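Local coordinates for protein alpha-1,2-mannosidase (Trichoderma reesei, PDB 1HCU) that probably trims alpha-1,2-linked mannose residues from N-linked high-mannose glycans, as a calcium-dependent glycosyl hydrolase of family 47, at residues W54-I59 and Y80-F86; I103-G108 and N484-F490. All blocks are in the same frame, centred on the assembly; numbering follows the deposited sequence.

Interaction 1: W54-I59 and Y80-F86; sequences WGSSAI and YVPQINF. With NAG (2-acetamido-2-deoxy-beta-D-glucopyranose), chain F.
Trp54 and Phe86 meet edge-to-face: the CD1–CE1 edge of Phe86 points at the indole face, its ring centroid 4.8 Å from that of the five-membered ring, with the planes 56° apart. Ile84 fills the corner between them. Its CG2, anti to the backbone N, sits over the centre of the Phe86 ring and 3.7 Å from Trp54 CD1, while the other branch carries Ile84 CD1 tip to tip against Ile59 CD1 at 3.7 Å. This is the tight, buried part. Tyr80 borders it, its OH 3.1 Å from Trp54 O. Gly55 lies beside that hydroxyl, at backbone angles that suit glycine, and a CB there would run into Tyr80 OH.

Toward Asn85 the contact thins out. Trp54 NE1 gives a weak, bent hydrogen bond to Asn85 O (3.0 Å, 131° at the hydrogen), and another weak one to Thr88 O. The Asn85 side chain turns to the surface, OD1 bonded to Thr87 OG1 and ND2 joined covalently to C1 of the N-acetylglucosamine. Within the (alpha/alpha)7 barrel of family 47, the contact joins the start of helix 56-67 to the loop after helix 71-80, the glycosylated Asn85-Phe86-Thr87 sequon lying on its outer side.

Interaction 2: I103-G108 and N484-F490; sequences IRYLGG and NTEAHPF. With CA (calcium ion), chain H.
Glu486 starts with CG anti to its backbone N (chi1 -168°) and then bends at chi2, which lays its carboxylate against Ile103 and Arg104 on the helix. OE2 comes over one face of the Arg104 guanidinium, 3.5 Å from NE; no N-H points at it, so this salt bridge is one of charges alone. Arg104 NE hydrogen-bonds instead to Ser451 OG, and NH1 forms a salt bridge with OE1 of Glu100, the predicted proton donor. Beside the acid, Thr485 CG2 packs on Ile103 CG2 at 3.5 Å.

Asn484 works with both ends of its amide. ND2 bonds to Ile103 O (3.1 Å, 154° at the hydrogen), in the carbonyl plane on a lone pair, and also to Glu184 OE2. Asn484 OD1 accepts from Glu486 N at 2.7 Å, in an Asx turn, and from His488 N, also at 2.7 Å, the two donors reaching it from opposite faces of its plane. With an alanine in place of Asn484, Ile103 O and the two backbone N-H groups would probably lose this partner, and the turn from Asn484 to Ala487 could shift away from the helix.

The His488 ring is sandwiched between Glu486 O and Gly108 CA, the latter a CH-pi contact 3.6 Å from the ring centroid, with Ile103 O at its edge. Its nitrogens bond to Asp60 and Asp63. A CB on Gly107 would clash with Asn484 ND2, and its absence lets the loop lie close.

Thr485 binds the calcium ion through its O (2.7 Å) and OG1 (2.9 Å), four waters completing the coordination seen, and OG1 also bonds to Glu249. A buried network of amide, imidazole and charge contacts therefore seats the calcium-binding turn on the helix, and the long, charge-only pairing with Arg104 probably links it to the predicted active-site Glu100.

In the fold
Both contacts are buried, but interaction 2 lies near the middle of the chain, about 9 Å from its centre, and interaction 1 about 20 Å out, where one edge meets solvent and a glycan. The outer contact joins elements close in sequence and is mostly apolar; the inner one joins residues 376 positions apart and relies on charges, amides and a metal. Their centres are about 14 Å apart, yet they touch through helices 56-67 and 98-117: Tyr105 OH packs 3.0 Å from Ser56 N, and Ser56 OG lies beside Arg104 CD. Helix 98-117 thus takes the calcium turn against 103-108 and the start of helix 56-67 against Arg104 and Tyr105.

Interaction 1: W54-I59 and Y80-F86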
# COMPACT_ATOMS: atom_id res chain seq x y z
N TRP A 54 8.64 17.32 -3.63
CA TRP A 54 7.56 17.68 -4.53
C TRP A 54 6.24 17.90 -3.79
O TRP A 54 5.24 18.26 -4.41
CB TRP A 54 7.39 16.60 -5.62
CG TRP A 54 8.47 16.63 -6.68
CD1 TRP A 54 8.96 17.73 -7.32
CD2 TRP A 54 9.17 15.50 -7.23
NE1 TRP A 54 9.92 17.36 -8.24
CE2 TRP A 54 10.07 16.00 -8.20
CE3 TRP A 54 9.12 14.12 -6.99
CZ2 TRP A 54 10.92 15.16 -8.94
CZ3 TRP A 54 9.96 13.29 -7.73
CH2 TRP A 54 10.85 13.82 -8.69
N GLY A 55 6.22 17.71 -2.48
CA GLY A 55 5.00 17.92 -1.72
C GLY A 55 4.21 16.63 -1.53
O GLY A 55 2.99 16.59 -1.72
N SER A 56 4.93 15.59 -1.14
CA SER A 56 4.37 14.26 -0.91
C SER A 56 3.01 14.23 -0.19
O SER A 56 2.02 13.78 -0.76
CB SER A 56 5.40 13.43 -0.13
OG SER A 56 5.04 12.07 -0.09
N SER A 57 2.96 14.70 1.05
CA SER A 57 1.72 14.70 1.82
C SER A 57 0.54 15.40 1.13
O SER A 57 -0.60 14.96 1.27
CB SER A 57 1.93 15.32 3.21
OG SER A 57 2.77 14.50 4.01
N ALA A 58 0.80 16.47 0.40
CA ALA A 58 -0.29 17.18 -0.28
C ALA A 58 -0.91 16.35 -1.41
O ALA A 58 -2.12 16.31 -1.55
CB ALA A 58 0.21 18.53 -0.83
N ILE A 59 -0.07 15.69 -2.20
CA ILE A 59 -0.55 14.88 -3.32
C ILE A 59 -1.19 13.57 -2.84
O ILE A 59 -2.24 13.16 -3.33
CB ILE A 59 0.60 14.55 -4.29
CG1 ILE A 59 1.28 15.85 -4.76
CG2 ILE A 59 0.07 13.77 -5.49
CD1 ILE A 59 0.34 16.83 -5.45
N TYR A 80 -2.05 24.33 -5.96
CA TYR A 80 -0.63 24.04 -5.82
C TYR A 80 -0.05 23.15 -6.93
O TYR A 80 1.06 23.40 -7.41
CB TYR A 80 -0.38 23.40 -4.45
CG TYR A 80 1.01 22.84 -4.26
CD1 TYR A 80 1.21 21.47 -4.04
CD2 TYR A 80 2.13 23.67 -4.29
CE1 TYR A 80 2.48 20.95 -3.86
CE2 TYR A 80 3.42 23.15 -4.11
CZ TYR A 80 3.58 21.79 -3.90
OH TYR A 80 4.84 21.27 -3.70
N VAL A 81 -0.80 22.13 -7.34
CA VAL A 81 -0.33 21.19 -8.37
C VAL A 81 0.41 21.83 -9.56
O VAL A 81 1.51 21.40 -9.89
CB VAL A 81 -1.50 20.32 -8.93
CG1 VAL A 81 -0.99 19.41 -10.05
CG2 VAL A 81 -2.10 19.47 -7.81
N PRO A 82 -0.19 22.85 -10.21
CA PRO A 82 0.47 23.50 -11.34
C PRO A 82 1.82 24.11 -10.99
O PRO A 82 2.66 24.32 -11.85
CB PRO A 82 -0.54 24.59 -11.74
CG PRO A 82 -1.84 24.03 -11.31
CD PRO A 82 -1.53 23.42 -9.98
N GLN A 83 2.03 24.40 -9.71
CA GLN A 83 3.29 25.00 -9.26
C GLN A 83 4.42 23.99 -9.11
O GLN A 83 5.59 24.37 -9.19
CB GLN A 83 3.10 25.72 -7.92
CG GLN A 83 2.37 27.03 -8.03
CD GLN A 83 1.87 27.52 -6.68
OE1 GLN A 83 0.80 27.11 -6.22
NE2 GLN A 83 2.65 28.37 -6.03
N ILE A 84 4.10 22.73 -8.89
CA ILE A 84 5.15 21.74 -8.72
C ILE A 84 6.01 21.62 -9.98
O ILE A 84 5.51 21.71 -11.10
CB ILE A 84 4.59 20.33 -8.38
CG1 ILE A 84 3.68 20.40 -7.15
CG2 ILE A 84 5.75 19.38 -8.11
CD1 ILE A 84 2.86 19.13 -6.92
N ASN A 85 7.31 21.43 -9.79
CA ASN A 85 8.21 21.27 -10.92
C ASN A 85 8.71 19.83 -10.98
O ASN A 85 9.74 19.49 -10.37
CB ASN A 85 9.41 22.22 -10.80
CG ASN A 85 10.16 22.36 -12.11
OD1 ASN A 85 10.23 21.42 -12.90
ND2 ASN A 85 10.73 23.54 -12.35
N PHE A 86 7.99 18.99 -11.70
CA PHE A 86 8.34 17.58 -11.83
C PHE A 86 9.42 17.30 -12.86
O PHE A 86 9.55 16.17 -13.33
CB PHE A 86 7.10 16.75 -12.19
CG PHE A 86 6.14 16.56 -11.05
CD1 PHE A 86 6.53 15.90 -9.90
CD2 PHE A 86 4.83 17.00 -11.16
CE1 PHE A 86 5.63 15.66 -8.86
CE2 PHE A 86 3.91 16.78 -10.13
CZ PHE A 86 4.31 16.11 -8.97
C1 NAG F . 11.60 23.71 -13.50
C2 NAG F . 11.39 25.09 -14.13
C3 NAG F . 12.32 25.24 -15.34
C4 NAG F . 13.77 24.94 -14.96
C5 NAG F . 13.87 23.58 -14.27
C6 NAG F . 15.26 23.31 -13.75
C7 NAG F . 9.22 26.12 -14.00
C8 NAG F . 7.75 26.05 -14.37
N2 NAG F . 10.02 25.22 -14.56
O3 NAG F . 12.21 26.55 -15.86
O4 NAG F . 14.58 24.93 -16.14
O5 NAG F . 12.98 23.54 -13.13
O6 NAG F . 15.52 24.09 -12.59
O7 NAG F . 9.62 26.98 -13.21

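Interaction 2: I103-G108 and N484-F490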
# COMPACT_ATOMS: atom_id res chain seq x y z
N ILE A 103 3.90 5.25 -7.04
CA ILE A 103 2.71 4.96 -6.25
C ILE A 103 2.10 6.17 -5.54
O ILE A 103 0.87 6.25 -5.38
CB ILE A 103 3.00 3.83 -5.20
CG1 ILE A 103 3.96 4.34 -4.12
CG2 ILE A 103 3.60 2.62 -5.91
CD1 ILE A 103 4.22 3.34 -3.00
N ARG A 104 2.94 7.12 -5.13
CA ARG A 104 2.44 8.32 -4.45
C ARG A 104 2.02 9.45 -5.40
O ARG A 104 0.85 9.81 -5.47
CB ARG A 104 3.50 8.87 -3.49
CG ARG A 104 3.76 8.05 -2.24
CD ARG A 104 4.62 8.84 -1.27
NE ARG A 104 4.89 8.10 -0.04
CZ ARG A 104 5.49 6.92 0.01
NH1 ARG A 104 5.90 6.35 -1.12
NH2 ARG A 104 5.70 6.32 1.17
N TYR A 105 2.99 10.00 -6.12
CA TYR A 105 2.72 11.11 -7.01
C TYR A 105 1.87 10.77 -8.23
O TYR A 105 0.77 11.30 -8.40
CB TYR A 105 4.05 11.74 -7.43
CG TYR A 105 4.76 12.42 -6.27
CD1 TYR A 105 5.96 11.92 -5.77
CD2 TYR A 105 4.24 13.59 -5.71
CE1 TYR A 105 6.63 12.58 -4.72
CE2 TYR A 105 4.90 14.25 -4.67
CZ TYR A 105 6.09 13.74 -4.18
OH TYR A 105 6.77 14.44 -3.20
N LEU A 106 2.37 9.88 -9.07
CA LEU A 106 1.63 9.48 -10.25
C LEU A 106 0.27 8.91 -9.83
O LEU A 106 -0.77 9.29 -10.37
CB LEU A 106 2.46 8.44 -11.01
CG LEU A 106 2.02 8.16 -12.44
CD1 LEU A 106 1.95 9.48 -13.19
CD2 LEU A 106 2.99 7.19 -13.12
N GLY A 107 0.27 8.02 -8.84
CA GLY A 107 -0.98 7.44 -8.36
C GLY A 107 -1.92 8.50 -7.80
O GLY A 107 -3.11 8.53 -8.13
N GLY A 108 -1.39 9.37 -6.95
CA GLY A 108 -2.20 10.42 -6.35
C GLY A 108 -2.82 11.37 -7.36
O GLY A 108 -3.98 11.76 -7.20
N ASN A 484 -4.80 1.54 -6.02
CA ASN A 484 -3.40 1.28 -6.33
C ASN A 484 -2.79 0.94 -4.97
O ASN A 484 -3.49 0.97 -3.96
CB ASN A 484 -2.74 2.51 -6.99
CG ASN A 484 -2.03 3.42 -5.99
OD1 ASN A 484 -2.53 3.70 -4.90
ND2 ASN A 484 -0.87 3.91 -6.39
N THR A 485 -1.51 0.63 -4.92
CA THR A 485 -0.90 0.26 -3.65
C THR A 485 -0.86 1.35 -2.58
O THR A 485 -0.69 1.06 -1.41
CB THR A 485 0.52 -0.29 -3.90
OG1 THR A 485 0.76 -1.38 -3.01
CG2 THR A 485 1.57 0.78 -3.66
N GLU A 486 -1.04 2.61 -2.98
CA GLU A 486 -1.02 3.72 -2.01
C GLU A 486 -2.45 4.22 -1.80
O GLU A 486 -2.68 5.41 -1.57
CB GLU A 486 -0.12 4.85 -2.54
CG GLU A 486 0.22 5.93 -1.51
CD GLU A 486 1.37 5.54 -0.59
OE1 GLU A 486 1.81 4.37 -0.62
OE2 GLU A 486 1.84 6.41 0.18
N ALA A 487 -3.40 3.31 -1.90
CA ALA A 487 -4.80 3.62 -1.71
C ALA A 487 -5.34 4.70 -2.65
O ALA A 487 -6.24 5.45 -2.28
CB ALA A 487 -5.04 4.04 -0.26
N HIS A 488 -4.80 4.78 -3.86
CA HIS A 488 -5.28 5.75 -4.85
C HIS A 488 -6.13 5.00 -5.87
O HIS A 488 -5.61 4.25 -6.69
CB HIS A 488 -4.12 6.46 -5.54
CG HIS A 488 -3.27 7.26 -4.60
ND1 HIS A 488 -3.80 8.15 -3.69
CD2 HIS A 488 -1.93 7.27 -4.40
CE1 HIS A 488 -2.82 8.67 -2.97
NE2 HIS A 488 -1.68 8.15 -3.38
N PRO A 489 -7.46 5.19 -5.83
CA PRO A 489 -8.40 4.53 -6.74
C PRO A 489 -8.43 5.06 -8.17
O PRO A 489 -8.62 6.26 -8.39
CB PRO A 489 -9.73 4.74 -6.03
CG PRO A 489 -9.57 6.11 -5.46
CD PRO A 489 -8.17 6.03 -4.86
N PHE A 490 -8.26 4.17 -9.15
CA PHE A 490 -8.29 4.55 -10.57
C PHE A 490 -9.54 3.95 -11.21
O PHE A 490 -9.98 2.88 -10.80
CB PHE A 490 -7.07 3.98 -11.30
CG PHE A 490 -5.76 4.42 -10.75
CD1 PHE A 490 -4.64 3.61 -10.89
CD2 PHE A 490 -5.63 5.64 -10.11
CE1 PHE A 490 -3.40 4.02 -10.38
CE2 PHE A 490 -4.42 6.06 -9.61
CZ PHE A 490 -3.30 5.25 -9.74
CA CA H . 0.53 -1.03 -0.17
O HOH W 1 3.13 -0.19 -0.99
O HOH W 2 2.57 -1.38 1.68
O HOH W 3 0.78 -3.74 -0.22
O HOH W 4 -1.01 -0.35 2.02